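SLT domain-containing protein (Bdellovibrio bacteriovorus HD100, PDB 6TAB) is a lysozyme of the SLT family with altered substrate specificity that probably cleaves peptidoglycan and facilitates the predator's exit from its prey cell. Local coordinates at residues C199-D211 and G220-L232. Sequence-based numbering, arbitrary orientation. Where two conformers were deposited one is given.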
ATOM      1  N   CYS A 199       5.577  -4.812   5.416  1.00 13.44           N
ATOM      2  CA  CYS A 199       5.793  -3.442   5.926  1.00 13.06           C
ATOM      3  C   CYS A 199       4.734  -2.473   5.397  1.00 13.55           C
ATOM      4  O   CYS A 199       4.192  -1.640   6.178  1.00 13.82           O
ATOM      5  CB  CYS A 199       7.209  -2.953   5.598  1.00 13.74           C
ATOM      6  SG  CYS A 199       7.677  -1.435   6.505  1.00 17.84           S
ATOM      7  N   GLY A 200       4.369  -2.565   4.108  1.00 12.98           N
ATOM      8  CA  GLY A 200       3.293  -1.726   3.591  1.00 12.98           C
ATOM      9  C   GLY A 200       1.980  -1.897   4.357  1.00 13.09           C
ATOM     10  O   GLY A 200       1.266  -0.911   4.625  1.00 13.40           O
ATOM     11  N   ILE A 201       1.657  -3.154   4.689  1.00 11.72           N
ATOM     12  CA  ILE A 201       0.458  -3.436   5.499  1.00 11.79           C
ATOM     13  C   ILE A 201       0.551  -2.730   6.873  1.00 11.97           C
ATOM     14  O   ILE A 201      -0.440  -2.119   7.326  1.00 12.90           O
ATOM     15  CB  ILE A 201       0.177  -4.957   5.627  1.00 12.83           C
ATOM     16  CG1 ILE A 201      -0.157  -5.580   4.263  1.00 13.73           C
ATOM     17  CG2 ILE A 201      -0.922  -5.190   6.621  1.00 13.61           C
ATOM     18  CD1 ILE A 201      -0.054  -7.090   4.208  1.00 15.75           C
ATOM     19  N   ARG A 202       1.704  -2.818   7.552  1.00 11.93           N
ATOM     20  CA  ARG A 202       1.879  -2.141   8.856  1.00 12.29           C
ATOM     21  C   ARG A 202       1.657  -0.622   8.720  1.00 12.69           C
ATOM     22  O   ARG A 202       1.068   0.002   9.644  1.00 13.51           O
ATOM     23  CB  ARG A 202       3.265  -2.410   9.466  1.00 13.62           C
ATOM     24  CG  ARG A 202       3.524  -3.847   9.908  1.00 14.40           C
ATOM     25  CD  ARG A 202       4.933  -4.004  10.490  1.00 16.77           C
ATOM     26  NE  ARG A 202       5.232  -5.329  11.003  1.00 18.27           N
ATOM     27  CZ  ARG A 202       5.062  -5.748  12.260  1.00 18.09           C
ATOM     28  NH1 ARG A 202       4.455  -4.975  13.156  1.00 21.90           N
ATOM     29  NH2 ARG A 202       5.504  -6.952  12.610  1.00 22.53           N
ATOM     30  N   ILE A 203       2.155   0.024   7.666  1.00 12.13           N
ATOM     31  CA  ILE A 203       2.044   1.474   7.486  1.00 12.32           C
ATOM     32  C   ILE A 203       0.572   1.873   7.286  1.00 12.01           C
ATOM     33  O   ILE A 203       0.049   2.792   7.964  1.00 13.33           O
ATOM     34  CB  ILE A 203       2.950   1.955   6.329  1.00 12.96           C
ATOM     35  CG1 ILE A 203       4.438   1.711   6.633  1.00 13.14           C
ATOM     36  CG2 ILE A 203       2.676   3.414   5.989  1.00 13.68           C
ATOM     37  CD1 ILE A 203       5.366   1.877   5.415  1.00 14.83           C
ATOM     38  N   LEU A 204      -0.159   1.126   6.422  1.00 12.47           N
ATOM     39  CA  LEU A 204      -1.603   1.354   6.219  1.00 12.02           C
ATOM     40  C   LEU A 204      -2.389   1.091   7.522  1.00 13.04           C
ATOM     41  O   LEU A 204      -3.340   1.832   7.857  1.00 13.32           O
ATOM     42  CB  LEU A 204      -2.135   0.492   5.070  1.00 12.33           C
ATOM     43  CG  LEU A 204      -1.619   0.845   3.671  1.00 13.68           C
ATOM     44  CD1 LEU A 204      -1.980  -0.240   2.664  1.00 15.05           C
ATOM     45  CD2 LEU A 204      -2.187   2.193   3.181  1.00 14.58           C
ATOM     46  N   ASP A 205      -2.044   0.007   8.231  1.00 12.80           N
ATOM     47  CA  ASP A 205      -2.751  -0.357   9.472  1.00 12.55           C
ATOM     48  C   ASP A 205      -2.677   0.793  10.510  1.00 13.61           C
ATOM     49  O   ASP A 205      -3.653   1.035  11.259  1.00 16.31           O
ATOM     50  CB  ASP A 205      -2.219  -1.665  10.077  1.00 13.31           C
ATOM     51  CG  ASP A 205      -3.021  -2.206  11.246  1.00 15.59           C
ATOM     52  OD1 ASP A 205      -4.099  -2.806  10.978  1.00 14.63           O
ATOM     53  OD2 ASP A 205      -2.563  -2.059  12.413  1.00 19.26           O
ATOM     54  N   ARG A 206      -1.573   1.490  10.578  1.00 13.81           N
ATOM     55  CA  ARG A 206      -1.450   2.606  11.489  1.00 13.09           C
ATOM     56  C   ARG A 206      -2.265   3.803  11.010  1.00 13.82           C
ATOM     57  O   ARG A 206      -3.108   4.277  11.744  1.00 14.94           O
ATOM     58  CB  ARG A 206       0.012   3.052  11.644  1.00 14.99           C
ATOM     59  CG  ARG A 206       0.125   4.185  12.687  1.00 18.84           C
ATOM     60  CD  ARG A 206       1.343   5.038  12.668  1.00 24.30           C
ATOM     61  NE  ARG A 206       2.486   4.363  13.177  1.00 36.94           N
ATOM     62  CZ  ARG A 206       3.746   4.868  13.220  1.00 42.01           C
ATOM     63  NH1 ARG A 206       4.097   6.091  12.757  1.00 57.11           N
ATOM     64  NH2 ARG A 206       4.678   4.090  13.684  1.00 37.71           N
ATOM     65  N   TRP A 207      -2.027   4.287   9.783  1.00 12.45           N
ATOM     66  CA  TRP A 207      -2.610   5.589   9.379  1.00 12.70           C
ATOM     67  C   TRP A 207      -4.083   5.521   8.942  1.00 12.71           C
ATOM     68  O   TRP A 207      -4.845   6.464   9.227  1.00 14.14           O
ATOM     69  CB  TRP A 207      -1.758   6.298   8.336  1.00 14.75           C
ATOM     70  CG  TRP A 207      -0.372   6.630   8.788  1.00 17.11           C
ATOM     71  CD1 TRP A 207       0.784   6.218   8.192  1.00 21.15           C
ATOM     72  CD2 TRP A 207       0.005   7.471   9.874  1.00 20.95           C
ATOM     73  NE1 TRP A 207       1.854   6.753   8.828  1.00 24.93           N
ATOM     74  CE2 TRP A 207       1.422   7.500   9.893  1.00 22.37           C
ATOM     75  CE3 TRP A 207      -0.694   8.188  10.845  1.00 22.93           C
ATOM     76  CZ2 TRP A 207       2.154   8.261  10.794  1.00 29.68           C
ATOM     77  CZ3 TRP A 207       0.037   8.920  11.760  1.00 31.57           C
ATOM     78  CH2 TRP A 207       1.435   8.942  11.749  1.00 29.37           C
ATOM     79  N   VAL A 208      -4.485   4.501   8.161  1.00 11.72           N
ATOM     80  CA  VAL A 208      -5.892   4.408   7.764  1.00 12.30           C
ATOM     81  C   VAL A 208      -6.779   4.296   9.022  1.00 13.52           C
ATOM     82  O   VAL A 208      -7.846   4.918   9.099  1.00 13.85           O
ATOM     83  CB  VAL A 208      -6.134   3.299   6.719  1.00 12.25           C
ATOM     84  CG1 VAL A 208      -7.619   3.191   6.332  1.00 13.63           C
ATOM     85  CG2 VAL A 208      -5.295   3.530   5.456  1.00 13.32           C
ATOM     86  N   SER A 209      -6.354   3.546  10.099  0.50 13.86           N
ATOM     87  CA  SER A 209      -7.119   3.346  11.364  0.50 15.46           C
ATOM     88  C   SER A 209      -7.105   4.591  12.273  0.50 14.97           C
ATOM     89  O   SER A 209      -8.120   4.880  12.948  0.50 16.56           O
ATOM     90  CB  SER A 209      -6.633   2.117  12.108  0.50 17.60           C
ATOM     91  OG  SER A 209      -7.327   1.948  13.335  0.50 22.12           O
ATOM     92  N   ARG A 210      -5.955   5.274  12.227  1.00 14.29           N
ATOM     93  CA  ARG A 210      -5.861   6.514  13.083  1.00 14.94           C
ATOM     94  C   ARG A 210      -6.704   7.633  12.450  1.00 13.82           C
ATOM     95  O   ARG A 210      -7.375   8.427  13.167  1.00 14.98           O
ATOM     96  CB  ARG A 210      -4.402   6.980  13.250  1.00 16.39           C
ATOM     97  CG  ARG A 210      -4.159   8.292  14.001  1.00 22.74           C
ATOM     98  CD  ARG A 210      -2.694   8.726  14.041  1.00 29.58           C
ATOM     99  NE  ARG A 210      -2.435   9.894  14.896  1.00 34.17           N
ATOM    100  CZ  ARG A 210      -1.983   9.852  16.146  1.00 39.89           C
ATOM    101  NH1 ARG A 210      -1.693   8.700  16.724  1.00 45.63           N
ATOM    102  NH2 ARG A 210      -1.824  10.973  16.829  1.00 51.33           N
ATOM    103  N   ASP A 211      -6.655   7.757  11.111  1.00 12.83           N
ATOM    104  CA  ASP A 211      -7.229   8.925  10.419  1.00 11.90           C
ATOM    105  C   ASP A 211      -8.688   8.659   9.957  1.00 12.41           C
ATOM    106  O   ASP A 211      -9.407   9.616   9.583  1.00 13.95           O
ATOM    107  CB  ASP A 211      -6.330   9.333   9.244  1.00 12.63           C
ATOM    108  CG  ASP A 211      -4.963   9.898   9.625  1.00 13.42           C
ATOM    109  OD1 ASP A 211      -4.822  10.398  10.810  1.00 15.89           O
ATOM    110  OD2 ASP A 211      -4.045   9.864   8.746  1.00 14.98           O
ATOM    111  N   GLY A 220      -5.001  21.054   5.629  1.00 35.24           N
ATOM    112  CA  GLY A 220      -3.594  21.247   5.231  1.00 35.81           C
ATOM    113  C   GLY A 220      -2.681  20.046   5.453  1.00 31.24           C
ATOM    114  O   GLY A 220      -1.500  20.129   5.143  1.00 38.11           O
ATOM    115  N   ALA A 221      -3.202  18.920   5.968  1.00 24.80           N
ATOM    116  CA  ALA A 221      -2.379  17.733   6.322  1.00 23.90           C
ATOM    117  C   ALA A 221      -2.819  16.486   5.532  1.00 20.53           C
ATOM    118  O   ALA A 221      -3.987  16.173   5.494  1.00 19.91           O
ATOM    119  CB  ALA A 221      -2.491  17.492   7.810  1.00 28.31           C
ATOM    120  N   TRP A 222      -1.865  15.751   4.939  1.00 20.32           N
ATOM    121  CA  TRP A 222      -2.150  14.479   4.257  1.00 18.12           C
ATOM    122  C   TRP A 222      -2.557  13.406   5.282  1.00 17.46           C
ATOM    123  O   TRP A 222      -2.003  13.360   6.409  1.00 21.03           O
ATOM    124  CB  TRP A 222      -0.956  14.026   3.396  1.00 19.51           C
ATOM    125  CG  TRP A 222      -0.655  14.933   2.238  1.00 21.11           C
ATOM    126  CD1 TRP A 222       0.393  15.800   2.092  1.00 23.82           C
ATOM    127  CD2 TRP A 222      -1.441  15.073   1.040  1.00 19.99           C
ATOM    128  NE1 TRP A 222       0.297  16.470   0.902  1.00 26.45           N
ATOM    129  CE2 TRP A 222      -0.821  16.051   0.233  1.00 24.14           C
ATOM    130  CE3 TRP A 222      -2.624  14.486   0.592  1.00 19.24           C
ATOM    131  CZ2 TRP A 222      -1.334  16.434  -1.008  1.00 24.20           C
ATOM    132  CZ3 TRP A 222      -3.126  14.858  -0.636  1.00 20.74           C
ATOM    133  CH2 TRP A 222      -2.502  15.833  -1.413  1.00 22.32           C
ATOM    134  N   LYS A 223      -3.514  12.543   4.885  1.00 15.94           N
ATOM    135  CA  LYS A 223      -4.131  11.546   5.762  1.00 15.34           C
ATOM    136  C   LYS A 223      -4.022  10.128   5.171  1.00 13.48           C
ATOM    137  O   LYS A 223      -3.803   9.926   3.943  1.00 14.33           O
ATOM    138  CB  LYS A 223      -5.608  11.892   5.983  1.00 16.23           C
ATOM    139  CG  LYS A 223      -5.855  13.226   6.673  1.00 16.73           C
ATOM    140  CD  LYS A 223      -5.316  13.353   8.096  1.00 18.96           C
ATOM    141  CE  LYS A 223      -5.594  14.712   8.713  1.00 21.51           C
ATOM    142  NZ  LYS A 223      -4.956  14.844  10.041  1.00 26.64           N
ATOM    143  N   GLY A 224      -4.195   9.112   6.039  1.00 13.64           N
ATOM    144  CA  GLY A 224      -4.189   7.713   5.600  1.00 13.17           C
ATOM    145  C   GLY A 224      -2.887   7.345   4.900  1.00 13.40           C
ATOM    146  O   GLY A 224      -1.775   7.731   5.315  1.00 13.96           O
ATOM    147  N   GLY A 225      -2.985   6.532   3.833  1.00 13.60           N
ATOM    148  CA  GLY A 225      -1.778   6.101   3.086  1.00 14.29           C
ATOM    149  C   GLY A 225      -1.035   7.276   2.456  1.00 13.67           C
ATOM    150  O   GLY A 225       0.182   7.145   2.161  1.00 14.41           O
ATOM    151  N   ALA A 226      -1.737   8.408   2.211  1.00 13.04           N
ATOM    152  CA  ALA A 226      -1.056   9.608   1.650  1.00 14.13           C
ATOM    153  C   ALA A 226      -0.051  10.202   2.654  1.00 15.11           C
ATOM    154  O   ALA A 226       0.780  11.016   2.269  1.00 16.66           O
ATOM    155  CB  ALA A 226      -2.072  10.634   1.200  1.00 14.44           C
ATOM    156  N   ARG A 227      -0.120   9.823   3.952  1.00 14.82           N
ATOM    157  CA  ARG A 227       0.960  10.244   4.905  1.00 17.03           C
ATOM    158  C   ARG A 227       2.342   9.750   4.419  1.00 16.36           C
ATOM    159  O   ARG A 227       3.354  10.454   4.612  1.00 19.81           O
ATOM    160  CB  ARG A 227       0.683   9.681   6.311  1.00 19.61           C
ATOM    161  CG  ARG A 227      -0.536  10.254   7.032  1.00 21.36           C
ATOM    162  CD  ARG A 227      -0.238  10.654   8.432  1.00 21.77           C
ATOM    163  NE  ARG A 227      -1.414  11.077   9.165  1.00 18.90           N
ATOM    164  CZ  ARG A 227      -1.309  11.752  10.307  1.00 21.76           C
ATOM    165  NH1 ARG A 227      -0.137  12.303  10.666  1.00 26.23           N
ATOM    166  NH2 ARG A 227      -2.388  11.910  11.056  1.00 22.56           N
ATOM    167  N   TYR A 228       2.412   8.557   3.804  1.00 15.62           N
ATOM    168  CA  TYR A 228       3.709   7.914   3.446  1.00 14.87           C
ATOM    169  C   TYR A 228       3.985   7.986   1.929  1.00 15.59           C
ATOM    170  O   TYR A 228       5.136   8.218   1.547  1.00 18.38           O
ATOM    171  CB  TYR A 228       3.745   6.445   3.916  1.00 13.73           C
ATOM    172  CG  TYR A 228       5.149   5.866   3.956  1.00 15.07           C
ATOM    173  CD1 TYR A 228       5.715   5.245   2.839  1.00 14.72           C
ATOM    174  CD2 TYR A 228       5.937   5.972   5.101  1.00 16.28           C
ATOM    175  CE1 TYR A 228       7.028   4.789   2.847  1.00 16.26           C
ATOM    176  CE2 TYR A 228       7.239   5.510   5.126  1.00 16.59           C
ATOM    177  CZ  TYR A 228       7.802   4.939   3.994  1.00 16.62           C
ATOM    178  OH  TYR A 228       9.107   4.495   4.001  1.00 18.55           O
ATOM    179  N   TRP A 229       2.969   7.738   1.081  1.00 13.79           N
ATOM    180  CA  TRP A 229       3.190   7.507  -0.387  1.00 15.03           C
ATOM    181  C   TRP A 229       2.667   8.671  -1.245  1.00 15.85           C
ATOM    182  O   TRP A 229       1.473   9.004  -1.237  1.00 16.06           O
ATOM    183  CB  TRP A 229       2.550   6.189  -0.843  1.00 14.21           C
ATOM    184  CG  TRP A 229       3.216   4.938  -0.366  1.00 13.98           C
ATOM    185  CD1 TRP A 229       4.353   4.381  -0.878  1.00 14.91           C
ATOM    186  CD2 TRP A 229       2.781   4.057   0.694  1.00 12.92           C
ATOM    187  NE1 TRP A 229       4.679   3.236  -0.202  1.00 14.27           N
ATOM    188  CE2 TRP A 229       3.716   2.989   0.746  1.00 13.09           C
ATOM    189  CE3 TRP A 229       1.702   4.061   1.609  1.00 13.12           C
ATOM    190  CZ2 TRP A 229       3.553   1.914   1.634  1.00 13.62           C
ATOM    191  CZ3 TRP A 229       1.542   2.999   2.468  1.00 12.56           C
ATOM    192  CH2 TRP A 229       2.467   1.956   2.499  1.00 14.04           C
ATOM    193  N   SER A 230       3.559   9.218  -2.080  1.00 18.40           N
ATOM    194  CA  SER A 230       3.216  10.295  -3.011  1.00 20.50           C
ATOM    195  C   SER A 230       2.158   9.866  -4.048  1.00 17.97           C
ATOM    196  O   SER A 230       1.332  10.685  -4.469  1.00 18.07           O
ATOM    197  CB  SER A 230       4.475  10.801  -3.684  1.00 25.69           C
ATOM    198  OG  SER A 230       5.013   9.817  -4.583  1.00 33.48           O
ATOM    199  N   VAL A 231       2.146   8.576  -4.434  1.00 16.35           N
ATOM    200  CA  VAL A 231       1.204   8.070  -5.477  1.00 16.43           C
ATOM    201  C   VAL A 231      -0.246   8.119  -4.979  1.00 15.50           C
ATOM    202  O   VAL A 231      -1.167   8.090  -5.805  1.00 16.90           O
ATOM    203  CB  VAL A 231       1.570   6.667  -6.014  1.00 17.39           C
ATOM    204  CG1 VAL A 231       2.932   6.697  -6.715  1.00 18.62           C
ATOM    205  CG2 VAL A 231       1.452   5.556  -4.966  1.00 15.77           C
ATOM    206  N   LEU A 232      -0.463   8.219  -3.652  1.00 15.18           N
ATOM    207  CA  LEU A 232      -1.815   8.328  -3.054  1.00 15.36           C
ATOM    208  C   LEU A 232      -2.229   9.792  -2.820  1.00 16.43           C
ATOM    209  O   LEU A 232      -3.364  10.017  -2.354  1.00 16.53           O
ATOM    210  CB  LEU A 232      -1.905   7.508  -1.750  1.00 14.39           C
ATOM    211  CG  LEU A 232      -1.830   5.991  -1.901  1.00 15.53           C
ATOM    212  CD1 LEU A 232      -1.897   5.306  -0.548  1.00 14.96           C
ATOM    213  CD2 LEU A 232      -2.913   5.439  -2.829  1.00 17.93           C
TER
HETATM  214  O   HOH W   1      -6.274  12.644  11.634  1.00 26.18           O
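In the lysozyme-like SLT domain, the last three turns of helix 193-211 pack against the loop after hairpin 217-222, at Gly224 and Gly225, with Asp211 and Trp207 both meeting Arg227. Arg227 grips the Asp211 carboxylate side-on, the two flat groups nearly coplanar: NE gives its hydrogen to OD2 at 2.9 Å, and NH2 of Arg227 reaches OD1 of Asp211 at 2.9 Å, each through a syn lone pair. The anti lone pair of Asp211 OD2 takes the backbone N of Gly224 at 2.8 Å, so three bonds fix the carboxylate's rotation, and a water links OD1 to Lys223 NZ. The same guanidinium lies over the Trp207 indole, planes 14° apart, and Arg227 CD makes a CH-pi contact 3.5 Å from the centroid of the six-membered ring; the bend at chi2 (-132°) carries CD across the ring face and lays the guanidinium nearly parallel to it. Trp207 NE1 binds Tyr180 OH. Gly224, with positive phi, brings its CA to 4.3 Å from that of Val208, a close approach of loop to helix. Gly225 leaves room for Leu204, whose CD2 touches both its CA and Trp229 CZ3. Toward Cys199, which is disulfide-bonded to Cys182, beta-branched Ile203 divides its arms: CG2 meets Trp229 CZ3 at 3.7 Å, while CD1 sits over the Tyr228 ring, 4.0 Å from its centroid and 3° off the normal.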